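Side-chain contact in beta-xylanase (Roseburia intestinalis L1-82, PDB 6SGF), which probably hydrolyses internal beta-1,4 linkages of xylan as a family 10 xylanase, the domain here being its CBM86 xylan-binding module: residues K7-A11 and D12-V16. Residues are numbered along the deposited sequence; the frame is centred on the assembly and turned at random.
Sequences KVFTA and DQLKV
T10 OG1 donates a hydrogen bond to D12 OD1 at 2.8 Å. Q60 OE1 of the second subunit is also within hydrogen-bonding reach of this hydroxyl, so the two acceptors probably compete for its one proton. The T10 and D12 side chains run alongside each other from the turn. D12 CG sits between its own N and C (chi1 74°), which turns OD1 back to T10. D12 OD2 lies close to E93 OE1 of the second subunit, a pairing of like charges that may raise the proton affinity of either carboxylate.

Q13 holds the backbone of T10 twice. Its backbone N donates to T10 O at 2.9 Å, from above the carbonyl plane. L14 N donates to A11 O at 3.0 Å, a straight bond (167°). The two successive i to i+3 bonds make a short 3-10 turn. It carries the chain from strand 6-10 in one sheet of the beta-sandwich to strand 15-19 in the other.

The Q13 side chain, extended beyond CG, brings OE1 to T10 N at 3.0 Å, with a bent N-H...O angle of 147°. The same OE1 is 3.3 Å from F9 CA and lies at the edge of the F9 ring. With an alanine here, T10 N would probably lose this acceptor. L14 CD2 packs 4.0 Å from F9 CB, while W43 and L45 from one sheet and L123 and V126 from the other also touch the L14 side chain.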
loop_
_atom_site.group_PDB
_atom_site.type_symbol
_atom_site.label_atom_id
_atom_site.label_comp_id
_atom_site.label_asym_id
_atom_site.label_seq_id
_atom_site.Cartn_x
_atom_site.Cartn_y
_atom_site.Cartn_z
ATOM N N LYS B 7 8.355 -4.823 6.571
ATOM C CA LYS B 7 8.106 -5.430 5.281
ATOM C C LYS B 7 6.642 -5.176 4.916
ATOM O O LYS B 7 5.737 -5.637 5.618
ATOM C CB LYS B 7 8.418 -6.922 5.340
ATOM C CG LYS B 7 9.916 -7.309 5.387
ATOM C CD LYS B 7 10.802 -6.502 4.412
ATOM C CE LYS B 7 10.158 -6.234 3.017
ATOM N NZ LYS B 7 10.405 -7.240 1.948
ATOM N N VAL B 8 6.403 -4.402 3.864
ATOM C CA VAL B 8 5.051 -3.975 3.505
ATOM C C VAL B 8 4.686 -4.610 2.182
ATOM O O VAL B 8 5.433 -4.482 1.213
ATOM C CB VAL B 8 4.941 -2.443 3.390
ATOM C CG1 VAL B 8 3.550 -2.053 2.913
ATOM C CG2 VAL B 8 5.260 -1.739 4.683
ATOM N N PHE B 9 3.533 -5.251 2.115
ATOM C CA PHE B 9 3.028 -5.789 0.859
ATOM C C PHE B 9 1.696 -5.144 0.531
ATOM O O PHE B 9 0.705 -5.355 1.250
ATOM C CB PHE B 9 2.887 -7.307 0.943
ATOM C CG PHE B 9 4.116 -7.995 1.421
ATOM C CD1 PHE B 9 5.277 -7.956 0.673
ATOM C CD2 PHE B 9 4.123 -8.654 2.632
ATOM C CE1 PHE B 9 6.435 -8.588 1.122
ATOM C CE2 PHE B 9 5.274 -9.291 3.094
ATOM C CZ PHE B 9 6.435 -9.257 2.326
ATOM N N THR B 10 1.647 -4.422 -0.587
ATOM C CA THR B 10 0.374 -3.925 -1.075
ATOM C C THR B 10 -0.411 -5.083 -1.710
ATOM O O THR B 10 0.124 -6.171 -1.945
ATOM C CB THR B 10 0.565 -2.778 -2.065
ATOM O OG1 THR B 10 1.368 -3.180 -3.172
ATOM C CG2 THR B 10 1.254 -1.569 -1.384
ATOM N N ALA B 11 -1.715 -4.847 -1.937
ATOM C CA ALA B 11 -2.619 -5.892 -2.409
ATOM C C ALA B 11 -2.107 -6.576 -3.673
ATOM O O ALA B 11 -2.165 -7.806 -3.788
ATOM C CB ALA B 11 -4.019 -5.329 -2.647
ATOM N N ASP B 12 -1.577 -5.807 -4.628
ATOM C CA ASP B 12 -1.155 -6.453 -5.865
ATOM C C ASP B 12 0.039 -7.379 -5.687
ATOM O O ASP B 12 0.347 -8.140 -6.612
ATOM C CB ASP B 12 -0.851 -5.415 -6.957
ATOM C CG ASP B 12 0.448 -4.672 -6.753
ATOM O OD1 ASP B 12 0.839 -4.404 -5.599
ATOM O OD2 ASP B 12 1.051 -4.284 -7.779
ATOM N N GLN B 13 0.681 -7.388 -4.519
ATOM C CA GLN B 13 1.773 -8.323 -4.273
ATOM C C GLN B 13 1.328 -9.612 -3.587
ATOM O O GLN B 13 2.138 -10.531 -3.462
ATOM C CB GLN B 13 2.854 -7.649 -3.423
ATOM C CG GLN B 13 3.379 -6.350 -3.964
ATOM C CD GLN B 13 4.433 -5.738 -3.053
ATOM O OE1 GLN B 13 4.125 -4.972 -2.147
ATOM N NE2 GLN B 13 5.687 -6.087 -3.292
ATOM N N LEU B 14 0.062 -9.717 -3.193
ATOM C CA LEU B 14 -0.452 -10.840 -2.429
ATOM C C LEU B 14 -1.271 -11.700 -3.387
ATOM O O LEU B 14 -2.275 -11.241 -3.932
ATOM C CB LEU B 14 -1.287 -10.335 -1.250
ATOM C CG LEU B 14 -0.512 -9.539 -0.198
ATOM C CD1 LEU B 14 -1.471 -8.942 0.805
ATOM C CD2 LEU B 14 0.493 -10.470 0.482
ATOM N N LYS B 15 -0.904 -12.957 -3.522
ATOM C CA LYS B 15 -1.628 -13.890 -4.408
ATOM C C LYS B 15 -2.604 -14.727 -3.600
ATOM O O LYS B 15 -2.260 -15.125 -2.539
ATOM C CB LYS B 15 -0.665 -14.818 -5.118
ATOM C CG LYS B 15 -0.279 -14.336 -6.494
ATOM C CD LYS B 15 0.955 -13.513 -6.495
ATOM C CE LYS B 15 1.216 -12.878 -7.844
ATOM N NZ LYS B 15 1.155 -11.406 -7.757
ATOM N N VAL B 16 -3.790 -14.963 -4.126
ATOM C CA VAL B 16 -4.796 -15.724 -3.393
ATOM C C VAL B 16 -4.402 -17.205 -3.410
ATOM O O VAL B 16 -4.209 -17.807 -4.465
ATOM C CB VAL B 16 -6.206 -15.539 -3.977
ATOM C CG1 VAL B 16 -7.207 -16.493 -3.251
ATOM C CG2 VAL B 16 -6.693 -14.101 -3.831
#